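Local coordinates for probable Ni/Fe-hydrogenase 1 B-type cytochrome subunit (Escherichia coli K-12, PDB 6G94), which is the probable b-type cytochrome of hydrogenase 1, a haem-binding membrane subunit with electron transfer activity, at residues G147-S152 / R164-F169; T35-G40 / G187-G192; V72-R77 / G135-S140. One frame throughout, in Å; residues are numbered along the deposited sequence.

In the fold
Contacts 2 and 3 join the four long helices in pairs, and contact 1 sets the short helix 166-172 against one of them. Contacts 1 and 2 both touch the haem, the first through residues 147-152 and the second through helices 20-40 and 177-203. Their centres lie 18 Å apart, with nearest atoms about 8 Å apart. Contact 3 joins helices 55-83 and 130-151 further along the bundle, with the side chain of Ser-140 about 6 Å from the haem. Its centre is 16 Å from that of contact 2, and the two meet where Ile-191 and Leu-190 pack on Met-139. Contacts 1 and 3 share helix 130-151 but do not touch.

Contact 1 of 3, residues G147-S152 / R164-F169; sequences GFALYS and RYVVEF. With HEM (protoporphyrin IX containing Fe), chain B.
Ala-149, near the end of transmembrane helix 130-151, faces the start of the short helix 166-172, and the closest CA atoms, those of Ala-149 and Arg-164, are 6.3 Å apart. The contact lies on the haem-binding helical bundle, at the predicted periplasmic end. It is small and apolar. Ala-149 CB sits 3.8 Å from Val-166 CB and equally close to its branch CG1. Val-166 holds CG1 anti to the backbone N (chi1 179°), which sets this branch beside the alanine methyl. Val-167 adds a looser touch through CG2, 4.3 Å from Ala-149 O.

The other side of helix 130-151 belongs to the haem. Gly-147 has no side chain, so the porphyrin edge comes close to the backbone, with Gly-147 O 3.0 Å from HEM CHD. Leu-150 CB lies 3.5 Å from the methyl HEM CMD, and Tyr-151 CB also borders this methyl. Away from the haem, the Tyr-151 hydroxyl is hydrogen-bonded to an acidic side chain of another protein chain. The vinyl carbon HEM CAC stands over the face of the Phe-148 ring, 3.6 Å above its plane and over its centre, with the vinyl group steeply tilted to the ring.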
# COMPACT_ATOMS: atom_id res chain seq x y z
N GLY I 147 -39.50 17.79 6.10
CA GLY I 147 -39.00 16.44 5.86
C GLY I 147 -39.38 15.89 4.49
O GLY I 147 -38.58 15.21 3.86
N PHE I 148 -40.60 16.21 4.04
CA PHE I 148 -41.10 15.76 2.74
C PHE I 148 -40.61 16.61 1.58
O PHE I 148 -40.52 16.13 0.45
CB PHE I 148 -42.63 15.71 2.71
CG PHE I 148 -43.17 14.37 3.07
CD1 PHE I 148 -43.08 13.32 2.18
CD2 PHE I 148 -43.72 14.14 4.31
CE1 PHE I 148 -43.54 12.07 2.51
CE2 PHE I 148 -44.19 12.89 4.66
CZ PHE I 148 -44.10 11.85 3.75
N ALA I 149 -40.31 17.87 1.87
CA ALA I 149 -39.76 18.76 0.85
C ALA I 149 -38.43 18.19 0.41
O ALA I 149 -38.10 18.26 -0.76
CB ALA I 149 -39.61 20.17 1.36
N LEU I 150 -37.68 17.64 1.35
CA LEU I 150 -36.43 16.96 1.04
C LEU I 150 -36.60 15.64 0.32
O LEU I 150 -35.91 15.37 -0.65
CB LEU I 150 -35.65 16.71 2.32
CG LEU I 150 -35.16 17.93 3.06
CD1 LEU I 150 -34.50 17.49 4.35
CD2 LEU I 150 -34.22 18.72 2.17
N TYR I 151 -37.51 14.81 0.80
CA TYR I 151 -37.77 13.50 0.25
C TYR I 151 -38.36 13.48 -1.18
O TYR I 151 -37.98 12.67 -2.00
CB TYR I 151 -38.62 12.70 1.24
CG TYR I 151 -38.95 11.31 0.80
CD1 TYR I 151 -40.05 11.07 -0.01
CD2 TYR I 151 -38.18 10.22 1.18
CE1 TYR I 151 -40.38 9.80 -0.44
CE2 TYR I 151 -38.50 8.94 0.75
CZ TYR I 151 -39.60 8.73 -0.06
OH TYR I 151 -39.93 7.48 -0.49
N SER I 152 -39.31 14.37 -1.43
CA SER I 152 -40.01 14.45 -2.71
C SER I 152 -39.24 15.23 -3.77
O SER I 152 -39.72 15.41 -4.88
CB SER I 152 -41.37 15.10 -2.51
N ARG I 164 -43.07 21.53 -3.07
CA ARG I 164 -42.10 22.25 -3.88
C ARG I 164 -42.37 23.74 -3.89
O ARG I 164 -42.03 24.44 -4.81
CB ARG I 164 -42.05 21.67 -5.29
CG ARG I 164 -41.24 20.40 -5.41
CD ARG I 164 -40.94 20.11 -6.87
NE ARG I 164 -42.08 19.45 -7.50
CZ ARG I 164 -42.51 19.69 -8.73
NH1 ARG I 164 -41.89 20.59 -9.49
NH2 ARG I 164 -43.56 19.02 -9.18
N TYR I 165 -43.03 24.20 -2.85
CA TYR I 165 -43.21 25.61 -2.58
C TYR I 165 -42.31 25.88 -1.40
O TYR I 165 -41.81 26.97 -1.26
CB TYR I 165 -44.66 25.92 -2.21
CG TYR I 165 -45.59 26.07 -3.39
CD1 TYR I 165 -45.75 27.30 -3.99
CD2 TYR I 165 -46.31 24.99 -3.89
CE1 TYR I 165 -46.60 27.46 -5.06
CE2 TYR I 165 -47.16 25.14 -4.97
CZ TYR I 165 -47.29 26.38 -5.55
OH TYR I 165 -48.12 26.56 -6.62
N VAL I 166 -42.13 24.87 -0.56
CA VAL I 166 -41.26 24.96 0.60
C VAL I 166 -39.87 25.26 0.11
O VAL I 166 -39.15 26.04 0.73
CB VAL I 166 -41.22 23.65 1.36
CG1 VAL I 166 -40.27 23.76 2.54
CG2 VAL I 166 -42.61 23.23 1.80
N VAL I 167 -39.51 24.64 -1.00
CA VAL I 167 -38.21 24.81 -1.58
C VAL I 167 -38.08 26.23 -2.09
O VAL I 167 -37.13 26.91 -1.78
CB VAL I 167 -38.01 23.75 -2.66
CG1 VAL I 167 -36.84 24.09 -3.58
CG2 VAL I 167 -37.79 22.41 -2.00
N GLU I 168 -39.06 26.69 -2.86
CA GLU I 168 -39.04 28.04 -3.42
C GLU I 168 -39.04 29.08 -2.33
O GLU I 168 -38.43 30.13 -2.48
CB GLU I 168 -40.22 28.26 -4.38
CG GLU I 168 -40.47 27.10 -5.32
CD GLU I 168 -41.63 27.32 -6.27
OE1 GLU I 168 -42.19 28.43 -6.25
OE2 GLU I 168 -42.00 26.41 -7.03
N PHE I 169 -39.72 28.77 -1.23
CA PHE I 169 -39.75 29.63 -0.08
C PHE I 169 -38.35 29.83 0.51
O PHE I 169 -37.91 30.95 0.70
CB PHE I 169 -40.70 29.09 0.98
CG PHE I 169 -40.56 29.77 2.30
CD1 PHE I 169 -41.11 31.02 2.51
CD2 PHE I 169 -39.82 29.19 3.29
CE1 PHE I 169 -40.94 31.67 3.69
CE2 PHE I 169 -39.65 29.82 4.49
CZ PHE I 169 -40.22 31.07 4.69
CHA HEM B . -33.15 14.11 7.68
CHB HEM B . -35.06 13.98 12.06
CHC HEM B . -39.45 13.70 10.12
CHD HEM B . -37.47 13.22 5.78
C1A HEM B . -33.34 14.22 9.02
C2A HEM B . -32.37 14.72 9.89
C3A HEM B . -32.90 14.70 11.13
C4A HEM B . -34.19 14.17 11.02
CMA HEM B . -32.19 15.14 12.38
CAA HEM B . -30.97 15.17 9.51
CBA HEM B . -30.93 16.60 9.00
CGA HEM B . -29.52 16.96 8.66
O1A HEM B . -28.62 17.09 9.51
O2A HEM B . -29.22 17.15 7.48
C1B HEM B . -36.45 13.92 11.90
C2B HEM B . -37.37 13.96 12.99
C3B HEM B . -38.60 13.90 12.43
C4B HEM B . -38.40 13.80 10.99
CMB HEM B . -37.02 14.07 14.45
CAB HEM B . -39.93 13.92 13.06
CBB HEM B . -40.08 13.80 14.36
C1C HEM B . -39.29 13.48 8.76
C2C HEM B . -40.33 13.18 7.87
C3C HEM B . -39.76 13.06 6.64
C4C HEM B . -38.37 13.27 6.79
CMC HEM B . -41.80 13.06 8.18
CAC HEM B . -40.49 12.75 5.40
CBC HEM B . -40.19 11.66 4.69
C1D HEM B . -36.13 13.48 5.98
C2D HEM B . -35.21 13.55 4.85
C3D HEM B . -33.99 13.79 5.37
C4D HEM B . -34.20 13.87 6.83
CMD HEM B . -35.62 13.35 3.41
CAD HEM B . -32.65 13.97 4.67
CBD HEM B . -32.31 12.79 3.76
CGD HEM B . -30.95 12.87 3.11
O1D HEM B . -30.73 13.64 2.17
O2D HEM B . -30.04 12.14 3.50
NA HEM B . -34.47 13.91 9.72
NB HEM B . -37.10 13.82 10.74
NC HEM B . -38.12 13.48 8.10
ND HEM B . -35.49 13.68 7.14
FE HEM B . -36.22 13.72 8.84

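Contact 2 of 3, residues T35-G40 / G187-G192. With HEM (protoporphyrin IX containing Fe), chain B.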
# COMPACT_ATOMS: atom_id res chain seq x y z
N THR I 35 -32.17 8.17 14.00
CA THR I 35 -31.71 8.03 12.60
C THR I 35 -31.35 9.37 12.00
O THR I 35 -30.27 9.53 11.43
CB THR I 35 -32.70 7.31 11.62
OG1 THR I 35 -33.94 8.02 11.56
CG2 THR I 35 -32.94 5.89 12.04
N GLY I 36 -32.26 10.34 12.13
CA GLY I 36 -32.03 11.67 11.58
C GLY I 36 -30.78 12.35 12.14
O GLY I 36 -30.09 13.10 11.44
N TYR I 37 -30.50 12.08 13.42
CA TYR I 37 -29.27 12.52 14.05
C TYR I 37 -28.05 12.09 13.23
O TYR I 37 -27.19 12.90 12.92
CB TYR I 37 -29.16 12.01 15.49
CG TYR I 37 -27.92 12.50 16.18
CD1 TYR I 37 -27.79 13.84 16.54
CD2 TYR I 37 -26.85 11.64 16.45
CE1 TYR I 37 -26.65 14.31 17.16
CE2 TYR I 37 -25.69 12.10 17.06
CZ TYR I 37 -25.60 13.44 17.41
OH TYR I 37 -24.47 13.94 18.02
N PHE I 38 -27.99 10.80 12.89
CA PHE I 38 -26.87 10.21 12.18
C PHE I 38 -26.86 10.44 10.66
O PHE I 38 -25.87 10.14 10.00
CB PHE I 38 -26.78 8.72 12.51
CG PHE I 38 -26.39 8.45 13.91
CD1 PHE I 38 -25.27 9.05 14.46
CD2 PHE I 38 -27.14 7.59 14.71
CE1 PHE I 38 -24.91 8.80 15.77
CE2 PHE I 38 -26.79 7.33 16.02
CZ PHE I 38 -25.67 7.95 16.56
N ILE I 39 -27.94 10.99 10.12
CA ILE I 39 -27.91 11.46 8.74
C ILE I 39 -27.08 12.73 8.66
O ILE I 39 -26.43 12.99 7.66
CB ILE I 39 -29.34 11.66 8.18
CG1 ILE I 39 -30.02 10.29 7.97
CG2 ILE I 39 -29.34 12.46 6.87
CD1 ILE I 39 -31.53 10.32 7.79
N GLY I 40 -27.06 13.50 9.74
CA GLY I 40 -26.35 14.77 9.77
C GLY I 40 -24.97 14.66 10.40
O GLY I 40 -24.00 15.24 9.91
N GLY I 187 -35.55 21.48 14.24
CA GLY I 187 -36.85 20.99 14.68
C GLY I 187 -36.69 19.77 15.55
O GLY I 187 -37.34 19.65 16.56
N MET I 188 -35.80 18.88 15.15
CA MET I 188 -35.50 17.70 15.91
C MET I 188 -34.98 17.99 17.31
O MET I 188 -35.28 17.27 18.24
CB MET I 188 -34.50 16.88 15.15
CG MET I 188 -34.04 15.64 15.85
SD MET I 188 -32.30 15.76 16.18
CE MET I 188 -32.04 14.13 16.85
N TRP I 189 -34.18 19.04 17.47
CA TRP I 189 -33.69 19.40 18.78
C TRP I 189 -34.79 20.02 19.63
O TRP I 189 -34.84 19.81 20.83
CB TRP I 189 -32.60 20.43 18.63
CG TRP I 189 -31.36 19.92 18.18
CD1 TRP I 189 -30.66 20.35 17.12
CD2 TRP I 189 -30.59 18.89 18.77
NE1 TRP I 189 -29.50 19.67 17.00
CE2 TRP I 189 -29.42 18.75 18.01
CE3 TRP I 189 -30.77 18.06 19.88
CZ2 TRP I 189 -28.44 17.81 18.30
CZ3 TRP I 189 -29.80 17.12 20.18
CH2 TRP I 189 -28.65 17.01 19.38
N LEU I 190 -35.66 20.79 18.99
CA LEU I 190 -36.77 21.45 19.67
C LEU I 190 -37.78 20.46 20.20
O LEU I 190 -38.21 20.57 21.35
CB LEU I 190 -37.44 22.46 18.74
CG LEU I 190 -36.51 23.58 18.26
CD1 LEU I 190 -37.25 24.57 17.36
CD2 LEU I 190 -35.82 24.31 19.41
N ILE I 191 -38.17 19.51 19.36
CA ILE I 191 -38.95 18.36 19.80
C ILE I 191 -38.30 17.68 21.02
O ILE I 191 -38.99 17.42 22.01
CB ILE I 191 -39.18 17.38 18.62
CG1 ILE I 191 -40.30 17.91 17.73
CG2 ILE I 191 -39.45 15.96 19.10
CD1 ILE I 191 -40.25 17.35 16.34
N GLY I 192 -37.00 17.40 20.95
CA GLY I 192 -36.26 16.79 22.06
C GLY I 192 -36.32 17.60 23.34
O GLY I 192 -36.22 17.05 24.45
CHA HEM B . -33.15 14.11 7.68
CHB HEM B . -35.06 13.98 12.06
CHC HEM B . -39.45 13.70 10.12
CHD HEM B . -37.47 13.22 5.78
C1A HEM B . -33.34 14.22 9.02
C2A HEM B . -32.37 14.72 9.89
C3A HEM B . -32.90 14.70 11.13
C4A HEM B . -34.19 14.17 11.02
CMA HEM B . -32.19 15.14 12.38
CAA HEM B . -30.97 15.17 9.51
CBA HEM B . -30.93 16.60 9.00
CGA HEM B . -29.52 16.96 8.66
O1A HEM B . -28.62 17.09 9.51
O2A HEM B . -29.22 17.15 7.48
C1B HEM B . -36.45 13.92 11.90
C2B HEM B . -37.37 13.96 12.99
C3B HEM B . -38.60 13.90 12.43
C4B HEM B . -38.40 13.80 10.99
CMB HEM B . -37.02 14.07 14.45
CAB HEM B . -39.93 13.92 13.06
CBB HEM B . -40.08 13.80 14.36
C1C HEM B . -39.29 13.48 8.76
C2C HEM B . -40.33 13.18 7.87
C3C HEM B . -39.76 13.06 6.64
C4C HEM B . -38.37 13.27 6.79
CMC HEM B . -41.80 13.06 8.18
CAC HEM B . -40.49 12.75 5.40
CBC HEM B . -40.19 11.66 4.69
C1D HEM B . -36.13 13.48 5.98
C2D HEM B . -35.21 13.55 4.85
C3D HEM B . -33.99 13.79 5.37
C4D HEM B . -34.20 13.87 6.83
CMD HEM B . -35.62 13.35 3.41
CAD HEM B . -32.65 13.97 4.67
CBD HEM B . -32.31 12.79 3.76
CGD HEM B . -30.95 12.87 3.11
O1D HEM B . -30.73 13.64 2.17
O2D HEM B . -30.04 12.14 3.50
NA HEM B . -34.47 13.91 9.72
NB HEM B . -37.10 13.82 10.74
NC HEM B . -38.12 13.48 8.10
ND HEM B . -35.49 13.68 7.14
FE HEM B . -36.22 13.72 8.84
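This contact belongs to the haem pocket of the transmembrane bundle, where Tyr-37 of helix 20-40 meets Met-188 and Trp-189 of helix 177-203. The two helices touch through side chains, and no hydrogen bond joins the segments.

Met-188 links the haem to helix 20-40. Its CG stands anti to the backbone N (chi1 177°), and the chain then bends at chi2. This course takes the thioether past two porphyrin methyls, with CG 3.6 Å from HEM CMB and SD 3.9 Å from HEM CMA. The terminal methyl CE goes on to Tyr-37 CB, at 3.8 Å. One side chain thus bridges the cofactor and the neighbouring helix. Met-33 and Met-143 also pack on it.

Further from the haem, the Tyr-37 and Trp-189 rings approach at a slant, with CE1 of Tyr-37 4.0 Å from CH2 of Trp-189. The indole NE1 does not serve this contact. It is hydrogen-bonded to an acidic side chain of another protein chain, so Trp-189 also touches the assembly. Within helix 20-40, the edge of the Tyr-37 ring lies over the face of Phe-38.

Two glycines one turn apart let helix 20-40 lie close to the haem. Gly-36 O is 3.0 Å from HEM CAA, and Gly-40 CA is 3.3 Å from the propionate oxygen HEM O1A. Ile-39 CG2 reaches the other propionate, 3.5 Å from HEM O2D. Arg-60 and His-181 supply hydrogen bonds to the haem from outside these segments. Apolar side chains and bare glycine backbone around the porphyrin, with polar partners for the haem, are in keeping with a b-type haem site inside a four-helix membrane cytochrome.

Contact 3 of 3, residues V72-R77 / G135-S140; sequences VVLLMR and GYFLMS
Phe-137 turns the edge of its ring to Arg-77 and meets Leu-74 through CD1 and CE1. These three side chains bridge helices 55-83 and 130-151, whose segments run closer to antiparallel than parallel, at 136°. At their closest the axes of the two segments are 11.6 Å apart, so long side chains must span the gap.

Arg-77 points its CG anti to the backbone N (chi1 -176°) and keeps an extended chain as far as NE. This carries the guanidinium out to the Phe-137 ring. Its face lies against the rim of the phenyl ring, with CZ of Arg-77 3.9 Å from CZ of Phe-137. NH1 of Arg-77 is also 3.9 Å from CE1 of Phe-137. The two planes stand 80° apart, and the charged group sits near the plane of the ring rather than above it. The arginine also packs on His-22 of helix 20-40.

Leu-74 and Phe-137 lie alongside, pointing opposite ways. The methyl CD2 of Leu-74 comes within 3.6 Å of CD1 of Phe-137, and a little less close to CE1. Leu-74 CG also rests near Ser-140 CB, at 4.2 Å.

Ser-140 folds its hydroxyl back on its own helix, where OG donates to Tyr-136 O at 3.0 Å. The backbone N of Ser-140 reaches the same oxygen from the opposite face of its plane. The serine thus turns carbon, not oxygen, towards Leu-74. Leu-74 and Phe-137 form an apolar pair. The Arg-77 charge lies near the ring plane, away from the pi face, and its touch is probably mainly van der Waals.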
# COMPACT_ATOMS: atom_id res chain seq x y z
N VAL I 72 -48.69 9.43 8.68
CA VAL I 72 -50.04 8.87 8.59
C VAL I 72 -50.72 8.91 9.97
O VAL I 72 -51.80 9.50 10.13
CB VAL I 72 -50.00 7.44 8.00
CG1 VAL I 72 -51.24 6.65 8.37
CG2 VAL I 72 -49.88 7.51 6.48
N VAL I 73 -50.07 8.30 10.96
CA VAL I 73 -50.60 8.24 12.31
C VAL I 73 -50.88 9.63 12.85
O VAL I 73 -51.97 9.88 13.34
CB VAL I 73 -49.68 7.43 13.25
CG1 VAL I 73 -50.18 7.49 14.69
CG2 VAL I 73 -49.62 5.98 12.79
N LEU I 74 -49.90 10.54 12.76
CA LEU I 74 -50.03 11.92 13.22
C LEU I 74 -51.25 12.62 12.62
O LEU I 74 -51.97 13.31 13.34
CB LEU I 74 -48.76 12.70 12.88
CG LEU I 74 -48.38 14.08 13.45
CD1 LEU I 74 -48.86 15.21 12.53
CD2 LEU I 74 -48.86 14.25 14.88
N LEU I 75 -51.49 12.45 11.33
CA LEU I 75 -52.57 13.15 10.66
C LEU I 75 -53.93 12.61 10.95
O LEU I 75 -54.87 13.38 10.98
CB LEU I 75 -52.37 13.21 9.16
CG LEU I 75 -51.33 14.24 8.73
CD1 LEU I 75 -50.68 13.78 7.44
CD2 LEU I 75 -51.95 15.63 8.59
N MET I 76 -54.04 11.31 11.15
CA MET I 76 -55.32 10.77 11.58
C MET I 76 -55.58 11.18 13.05
O MET I 76 -56.65 11.64 13.40
CB MET I 76 -55.42 9.26 11.29
CG MET I 76 -54.48 8.37 12.10
SD MET I 76 -54.87 6.59 12.11
CE MET I 76 -54.95 6.23 13.87
N ARG I 77 -54.54 11.07 13.88
CA ARG I 77 -54.58 11.44 15.27
C ARG I 77 -54.91 12.94 15.46
O ARG I 77 -55.46 13.34 16.49
CB ARG I 77 -53.24 11.05 15.89
CG ARG I 77 -53.10 11.27 17.36
CD ARG I 77 -51.91 10.51 17.88
NE ARG I 77 -51.68 10.87 19.28
CZ ARG I 77 -50.53 11.29 19.79
NH1 ARG I 77 -49.45 11.41 19.03
NH2 ARG I 77 -50.46 11.60 21.09
N GLY I 135 -47.71 23.37 20.52
CA GLY I 135 -46.46 23.64 19.84
C GLY I 135 -45.80 22.36 19.41
O GLY I 135 -45.12 22.32 18.40
N TYR I 136 -46.04 21.30 20.17
CA TYR I 136 -45.46 20.00 19.89
C TYR I 136 -46.04 19.42 18.62
O TYR I 136 -45.31 18.86 17.81
CB TYR I 136 -45.72 19.06 21.07
CG TYR I 136 -45.30 17.65 20.84
CD1 TYR I 136 -46.15 16.74 20.24
CD2 TYR I 136 -44.06 17.21 21.27
CE1 TYR I 136 -45.76 15.43 20.03
CE2 TYR I 136 -43.66 15.90 21.07
CZ TYR I 136 -44.51 15.02 20.45
OH TYR I 136 -44.11 13.72 20.25
N PHE I 137 -47.35 19.55 18.45
CA PHE I 137 -48.01 19.08 17.25
C PHE I 137 -47.76 20.01 16.08
O PHE I 137 -47.95 19.65 14.96
CB PHE I 137 -49.50 18.92 17.48
CG PHE I 137 -49.87 17.61 18.12
CD1 PHE I 137 -49.23 16.42 17.78
CD2 PHE I 137 -50.88 17.56 19.06
CE1 PHE I 137 -49.56 15.23 18.37
CE2 PHE I 137 -51.23 16.37 19.65
CZ PHE I 137 -50.58 15.20 19.30
N LEU I 138 -47.35 21.23 16.37
CA LEU I 138 -47.04 22.18 15.34
C LEU I 138 -45.65 21.93 14.80
O LEU I 138 -45.40 22.16 13.63
CB LEU I 138 -47.12 23.59 15.92
CG LEU I 138 -46.98 24.72 14.91
CD1 LEU I 138 -48.05 24.61 13.85
CD2 LEU I 138 -47.10 26.05 15.62
N MET I 139 -44.77 21.45 15.65
CA MET I 139 -43.41 21.11 15.26
C MET I 139 -43.49 19.88 14.34
O MET I 139 -43.01 19.94 13.22
CB MET I 139 -42.56 20.79 16.47
CG MET I 139 -42.11 22.00 17.25
SD MET I 139 -40.90 22.92 16.31
CE MET I 139 -41.90 24.06 15.36
N SER I 140 -44.10 18.78 14.82
CA SER I 140 -44.31 17.55 14.08
C SER I 140 -44.75 17.83 12.65
O SER I 140 -44.28 17.17 11.74
CB SER I 140 -45.35 16.69 14.79
OG SER I 140 -44.96 16.43 16.12